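Side-chain contacts in glutathione S-transferase (Natrialba magadii ATCC 43099, PDB 6GZF), which probably acts as a glutathione transferase of the Xi class, the glutathionyl-hydroquinone reductases, in a haloalkaliphilic archaeon: residues F37-Q42 against D46-P51; E205-A210 against M259-Y264. All blocks are in the same frame, centred on the assembly; numbering follows the deposited sequence.

Interaction 1 (F37-Q42 against D46-P51); sequences FRNWVQ and DARFQP
Val-41, Gln-42 and Phe-49 carry a turn-back contact inside the long loop that precedes strand 56-60 of the thioredoxin-like domain: the chain runs out along 37-42, reverses and returns along 46-51. One backbone hydrogen bond joins the two limbs, from Gln-42 N to Phe-49 O (2.9 Å). The same oxygen receives a CA-H...O contact from Val-41 CA. Phe-49 has the most surface buried between the limbs. Its CG lies beside the backbone N and opposite the carbonyl carbon (chi1 -56°), and the ring reaches back along the outgoing limb, where CE2 meets Asn-39 CB at 3.7 Å. The Asn-39 amide and the ring are inclined by 57°. Within the returning limb, Arg-48 CG sits 3.8 Å above one face of this ring, offset toward its rim, and the extended chain carries the guanidinium on to a salt bridge with Glu-142. Further along the returning limb, Val-41 CG1 rests against Pro-51 CD at 4.0 Å, and nearer the turn Ala-47 CB abuts Gln-42 CB at 3.7 Å. The buried Val-41 and Phe-49 both turn onto Val-146 of strand 144-147 and Tyr-56 of strand 56-60, and Val-41 also meets Met-156 of helix 150-159, laying the loop against the sheet and that helix.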
loop_
_atom_site.group_PDB
_atom_site.type_symbol
_atom_site.label_atom_id
_atom_site.label_comp_id
_atom_site.label_asym_id
_atom_site.label_seq_id
_atom_site.Cartn_x
_atom_site.Cartn_y
_atom_site.Cartn_z
ATOM N N PHE A 37 -17.320 -28.352 -6.013
ATOM C CA PHE A 37 -17.976 -28.957 -7.165
ATOM C C PHE A 37 -16.955 -29.227 -8.266
ATOM O O PHE A 37 -16.398 -28.295 -8.846
ATOM C CB PHE A 37 -19.101 -28.052 -7.678
ATOM C CG PHE A 37 -20.187 -27.799 -6.666
ATOM C CD1 PHE A 37 -19.998 -26.892 -5.634
ATOM C CD2 PHE A 37 -21.399 -28.466 -6.750
ATOM C CE1 PHE A 37 -20.993 -26.659 -4.704
ATOM C CE2 PHE A 37 -22.400 -28.236 -5.823
ATOM C CZ PHE A 37 -22.196 -27.331 -4.799
ATOM N N ARG A 38 -16.711 -30.505 -8.551
ATOM C CA ARG A 38 -15.598 -30.884 -9.416
ATOM C C ARG A 38 -15.974 -31.793 -10.584
ATOM O O ARG A 38 -15.156 -32.599 -11.029
ATOM C CB ARG A 38 -14.512 -31.571 -8.587
ATOM C CG ARG A 38 -14.025 -30.754 -7.408
ATOM C CD ARG A 38 -12.724 -30.055 -7.739
ATOM N NE ARG A 38 -12.159 -29.379 -6.577
ATOM C CZ ARG A 38 -11.233 -29.906 -5.784
ATOM N NH1 ARG A 38 -10.778 -29.217 -4.747
ATOM N NH2 ARG A 38 -10.765 -31.123 -6.025
ATOM N N ASN A 39 -17.198 -31.672 -11.085
ATOM C CA ASN A 39 -17.572 -32.403 -12.289
ATOM C C ASN A 39 -16.919 -31.779 -13.516
ATOM O O ASN A 39 -16.605 -30.588 -13.525
ATOM C CB ASN A 39 -19.092 -32.445 -12.459
ATOM C CG ASN A 39 -19.751 -33.470 -11.557
ATOM O OD1 ASN A 39 -19.635 -34.675 -11.780
ATOM N ND2 ASN A 39 -20.451 -32.996 -10.534
ATOM N N TRP A 40 -16.709 -32.589 -14.547
ATOM C CA TRP A 40 -16.076 -32.118 -15.772
ATOM C C TRP A 40 -17.008 -32.211 -16.971
ATOM O O TRP A 40 -17.810 -33.139 -17.077
ATOM C CB TRP A 40 -14.805 -32.921 -16.063
ATOM C CG TRP A 40 -13.634 -32.575 -15.201
ATOM C CD1 TRP A 40 -13.500 -32.811 -13.863
ATOM C CD2 TRP A 40 -12.417 -31.949 -15.624
ATOM N NE1 TRP A 40 -12.278 -32.361 -13.424
ATOM C CE2 TRP A 40 -11.594 -31.828 -14.486
ATOM C CE3 TRP A 40 -11.945 -31.474 -16.851
ATOM C CZ2 TRP A 40 -10.326 -31.254 -14.541
ATOM C CZ3 TRP A 40 -10.686 -30.903 -16.904
ATOM C CH2 TRP A 40 -9.891 -30.797 -15.756
ATOM N N VAL A 41 -16.902 -31.238 -17.869
ATOM C CA VAL A 41 -17.516 -31.356 -19.183
ATOM C C VAL A 41 -16.544 -32.122 -20.067
ATOM O O VAL A 41 -15.414 -31.681 -20.281
ATOM C CB VAL A 41 -17.839 -29.989 -19.807
ATOM C CG1 VAL A 41 -18.445 -30.170 -21.190
ATOM C CG2 VAL A 41 -18.781 -29.204 -18.907
ATOM N N GLN A 42 -16.975 -33.273 -20.567
ATOM C CA GLN A 42 -16.077 -34.155 -21.303
ATOM C C GLN A 42 -16.616 -34.510 -22.683
ATOM O O GLN A 42 -17.732 -35.013 -22.814
ATOM C CB GLN A 42 -15.824 -35.432 -20.500
ATOM C CG GLN A 42 -15.008 -35.222 -19.235
ATOM C CD GLN A 42 -13.540 -34.978 -19.523
ATOM O OE1 GLN A 42 -13.095 -33.834 -19.615
ATOM N NE2 GLN A 42 -12.777 -36.056 -19.666
ATOM N N ASP A 46 -20.037 -41.297 -23.616
ATOM C CA ASP A 46 -20.435 -41.938 -22.368
ATOM C C ASP A 46 -20.547 -40.932 -21.228
ATOM O O ASP A 46 -21.232 -41.182 -20.236
ATOM C CB ASP A 46 -19.442 -43.039 -21.987
ATOM C CG ASP A 46 -19.639 -44.308 -22.792
ATOM O OD1 ASP A 46 -19.870 -44.212 -24.015
ATOM O OD2 ASP A 46 -19.562 -45.405 -22.197
ATOM N N ALA A 47 -19.874 -39.795 -21.378
ATOM C CA ALA A 47 -19.780 -38.806 -20.309
ATOM C C ALA A 47 -21.131 -38.197 -19.947
ATOM O O ALA A 47 -22.032 -38.100 -20.782
ATOM C CB ALA A 47 -18.798 -37.708 -20.693
ATOM N N ARG A 48 -21.252 -37.789 -18.688
ATOM C CA ARG A 48 -22.467 -37.175 -18.169
ATOM C C ARG A 48 -22.692 -35.790 -18.767
ATOM O O ARG A 48 -23.710 -35.540 -19.413
ATOM C CB ARG A 48 -22.393 -37.093 -16.643
ATOM C CG ARG A 48 -23.579 -36.434 -15.968
ATOM C CD ARG A 48 -23.406 -36.487 -14.457
ATOM N NE ARG A 48 -24.357 -35.636 -13.751
ATOM C CZ ARG A 48 -24.345 -35.442 -12.436
ATOM N NH1 ARG A 48 -25.245 -34.651 -11.869
ATOM N NH2 ARG A 48 -23.428 -36.040 -11.687
ATOM N N PHE A 49 -21.735 -34.895 -18.549
ATOM C CA PHE A 49 -21.808 -33.551 -19.108
ATOM C C PHE A 49 -21.037 -33.465 -20.419
ATOM O O PHE A 49 -19.823 -33.268 -20.425
ATOM C CB PHE A 49 -21.269 -32.518 -18.117
ATOM C CG PHE A 49 -21.961 -32.539 -16.785
ATOM C CD1 PHE A 49 -23.155 -31.860 -16.600
ATOM C CD2 PHE A 49 -21.413 -33.226 -15.715
ATOM C CE1 PHE A 49 -23.792 -31.874 -15.373
ATOM C CE2 PHE A 49 -22.044 -33.241 -14.486
ATOM C CZ PHE A 49 -23.236 -32.566 -14.316
ATOM N N GLN A 50 -21.751 -33.623 -21.527
ATOM C CA GLN A 50 -21.148 -33.497 -22.847
ATOM C C GLN A 50 -21.196 -32.046 -23.316
ATOM O O GLN A 50 -22.121 -31.310 -22.970
ATOM C CB GLN A 50 -21.856 -34.411 -23.849
ATOM C CG GLN A 50 -21.125 -35.716 -24.101
ATOM C CD GLN A 50 -22.052 -36.843 -24.511
ATOM O OE1 GLN A 50 -22.129 -37.202 -25.686
ATOM N NE2 GLN A 50 -22.756 -37.412 -23.540
ATOM N N PRO A 51 -20.191 -31.628 -24.099
ATOM C CA PRO A 51 -20.138 -30.251 -24.603
ATOM C C PRO A 51 -21.216 -29.955 -25.645
ATOM O O PRO A 51 -21.210 -30.544 -26.727
ATOM C CB PRO A 51 -18.740 -30.159 -25.224
ATOM C CG PRO A 51 -18.390 -31.562 -25.574
ATOM C CD PRO A 51 -19.012 -32.411 -24.507
#

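Interaction 2 (E205-A210 against M259-Y264); sequences EPYDEA and MCNVQY
In the all-helical C-terminal domain of the glutathione transferase fold, Tyr-207 reaches from helix 204-224 to the loop between helices 250-254 and 271-279, where it meets Met-259. These two residues bury nearly all the surface in this small contact. With CG opposite the backbone N (chi1 168°), the tyrosine leaves the helix pointing at the loop, and its ring ends at the carbonyl of Met-259. That oxygen lies at the ring edge, in the ring plane, and accepts a hydrogen bond from the phenol, 2.6 Å from Tyr-207 OH to Met-259 O. The hydroxyl in turn lies in the plane of the carbonyl group, although that plane stands nearly perpendicular to the ring. Apolar contact accompanies the bond: Met-259 CB is 4.2 Å from Tyr-207 CE1, and the two side chains cross at about a right angle. Beyond CB the methionine leads away from the helix, bending at its last torsion (chi3 -89°), and its side chain comes within about 3 Å of a bound sulfate ion, probably from the crystallisation liquor.

The second subunit adds to this site. Arg-312 N of that subunit also hydrogen-bonds to Tyr-207 OH, giving the buried hydroxyl a partner on each chain, and Val-310 of the same subunit packs on the tyrosine. Asn-261 also bonds to the second subunit, its ND2 with Thr-256 OG1 and its OD1 with Gly-313 N of that chain. Its OD1 comes no nearer than 3.9 Å to Tyr-207 OH.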
loop_
_atom_site.group_PDB
_atom_site.type_symbol
_atom_site.label_atom_id
_atom_site.label_comp_id
_atom_site.label_asym_id
_atom_site.label_seq_id
_atom_site.Cartn_x
_atom_site.Cartn_y
_atom_site.Cartn_z
ATOM N N GLU A 205 5.119 -12.953 11.077
ATOM C CA GLU A 205 5.885 -14.038 10.465
ATOM C C GLU A 205 5.207 -14.656 9.227
ATOM O O GLU A 205 5.883 -14.897 8.231
ATOM C CB GLU A 205 6.185 -15.130 11.501
ATOM C CG GLU A 205 6.612 -14.599 12.861
ATOM C CD GLU A 205 7.868 -15.271 13.381
ATOM O OE1 GLU A 205 7.770 -16.046 14.357
ATOM O OE2 GLU A 205 8.953 -15.020 12.814
ATOM N N PRO A 206 3.884 -14.919 9.275
ATOM C CA PRO A 206 3.250 -15.403 8.040
ATOM C C PRO A 206 3.331 -14.403 6.888
ATOM O O PRO A 206 3.556 -14.810 5.749
ATOM C CB PRO A 206 1.794 -15.621 8.457
ATOM C CG PRO A 206 1.865 -15.875 9.916
ATOM C CD PRO A 206 2.958 -14.994 10.420
ATOM N N TYR A 207 3.150 -13.118 7.183
ATOM C CA TYR A 207 3.267 -12.075 6.168
ATOM C C TYR A 207 4.664 -12.056 5.559
ATOM O O TYR A 207 4.818 -11.969 4.341
ATOM C CB TYR A 207 2.937 -10.702 6.762
ATOM C CG TYR A 207 3.303 -9.535 5.867
ATOM C CD1 TYR A 207 2.418 -9.069 4.904
ATOM C CD2 TYR A 207 4.530 -8.893 5.994
ATOM C CE1 TYR A 207 2.747 -8.002 4.086
ATOM C CE2 TYR A 207 4.867 -7.828 5.180
ATOM C CZ TYR A 207 3.973 -7.387 4.230
ATOM O OH TYR A 207 4.308 -6.326 3.420
ATOM N N ASP A 208 5.675 -12.132 6.420
ATOM C CA ASP A 208 7.069 -12.087 5.988
ATOM C C ASP A 208 7.390 -13.193 4.988
ATOM O O ASP A 208 8.032 -12.948 3.968
ATOM C CB ASP A 208 8.003 -12.190 7.197
ATOM C CG ASP A 208 7.889 -10.995 8.125
ATOM O OD1 ASP A 208 7.491 -9.910 7.651
ATOM O OD2 ASP A 208 8.199 -11.141 9.326
ATOM N N GLU A 209 6.938 -14.407 5.284
ATOM C CA GLU A 209 7.157 -15.544 4.396
ATOM C C GLU A 209 6.395 -15.381 3.085
ATOM O O GLU A 209 6.925 -15.663 2.011
ATOM C CB GLU A 209 6.739 -16.846 5.078
ATOM C CG GLU A 209 7.623 -17.254 6.243
ATOM C CD GLU A 209 7.083 -18.463 6.982
ATOM O OE1 GLU A 209 6.393 -19.288 6.346
ATOM O OE2 GLU A 209 7.344 -18.588 8.198
ATOM N N ALA A 210 5.150 -14.924 3.186
ATOM C CA ALA A 210 4.295 -14.749 2.017
ATOM C C ALA A 210 4.874 -13.721 1.052
ATOM O O ALA A 210 4.762 -13.869 -0.163
ATOM C CB ALA A 210 2.894 -14.342 2.445
ATOM N N MET A 259 -0.399 -4.832 0.635
ATOM C CA MET A 259 0.923 -4.483 1.151
ATOM C C MET A 259 2.050 -5.366 0.613
ATOM O O MET A 259 3.018 -5.645 1.320
ATOM C CB MET A 259 0.917 -4.526 2.682
ATOM C CG MET A 259 0.705 -3.169 3.333
ATOM S SD MET A 259 0.373 -3.256 5.101
ATOM C CE MET A 259 -1.410 -3.423 5.098
ATOM N N CYS A 260 1.923 -5.801 -0.636
ATOM C CA CYS A 260 3.012 -6.494 -1.314
ATOM C C CYS A 260 3.885 -5.462 -2.019
ATOM O O CYS A 260 3.918 -5.395 -3.246
ATOM C CB CYS A 260 2.469 -7.518 -2.313
ATOM S SG CYS A 260 1.429 -8.799 -1.572
ATOM N N ASN A 261 4.597 -4.662 -1.230
ATOM C CA ASN A 261 5.224 -3.447 -1.739
ATOM C C ASN A 261 6.748 -3.478 -1.844
ATOM O O ASN A 261 7.409 -2.475 -1.576
ATOM C CB ASN A 261 4.814 -2.265 -0.858
ATOM C CG ASN A 261 5.319 -2.395 0.568
ATOM O OD1 ASN A 261 5.654 -3.490 1.023
ATOM N ND2 ASN A 261 5.380 -1.274 1.278
ATOM N N VAL A 262 7.309 -4.614 -2.241
ATOM C CA VAL A 262 8.749 -4.690 -2.458
ATOM C C VAL A 262 9.116 -4.019 -3.779
ATOM O O VAL A 262 10.066 -3.241 -3.847
ATOM C CB VAL A 262 9.255 -6.145 -2.457
ATOM C CG1 VAL A 262 10.731 -6.195 -2.825
ATOM C CG2 VAL A 262 9.019 -6.785 -1.098
ATOM N N GLN A 263 8.349 -4.314 -4.822
ATOM C CA GLN A 263 8.616 -3.753 -6.140
ATOM C C GLN A 263 7.376 -3.773 -7.027
ATOM O O GLN A 263 6.570 -4.702 -6.965
ATOM C CB GLN A 263 9.756 -4.519 -6.820
ATOM C CG GLN A 263 10.268 -3.870 -8.095
ATOM C CD GLN A 263 11.343 -4.691 -8.781
ATOM O OE1 GLN A 263 12.392 -4.969 -8.203
ATOM N NE2 GLN A 263 11.086 -5.079 -10.025
ATOM N N TYR A 264 7.224 -2.733 -7.841
ATOM C CA TYR A 264 6.204 -2.713 -8.882
ATOM C C TYR A 264 6.463 -3.837 -9.877
ATOM O O TYR A 264 7.611 -4.211 -10.114
ATOM C CB TYR A 264 6.195 -1.369 -9.616
ATOM C CG TYR A 264 5.318 -0.299 -9.002
ATOM C CD1 TYR A 264 4.057 -0.602 -8.507
ATOM C CD2 TYR A 264 5.750 1.020 -8.938
ATOM C CE1 TYR A 264 3.253 0.380 -7.954
ATOM C CE2 TYR A 264 4.954 2.007 -8.387
ATOM C CZ TYR A 264 3.707 1.683 -7.897
ATOM O OH TYR A 264 2.915 2.666 -7.349
#

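Interaction 1 belongs to the thioredoxin-like half and interaction 2 to the helical half, on opposite sides of the chain's centre. Their centres are 39 Å apart and their nearest atoms about 21 Å, so neither touches the other. Each has a residue within 10 Å of a predicted site residue: in interaction 1 the side chain of Trp-40 is about 7 Å from that of Glu-149, a predicted glutathione ligand, whereas in interaction 2 the side chain of Met-259 is about 9 Å from that of Tyr-254, thought to lower the pKa of the predicted nucleophile, Cys-64. They differ also in surroundings: the second subunit joins interaction 2, while no other chain of the dimer touches interaction 1.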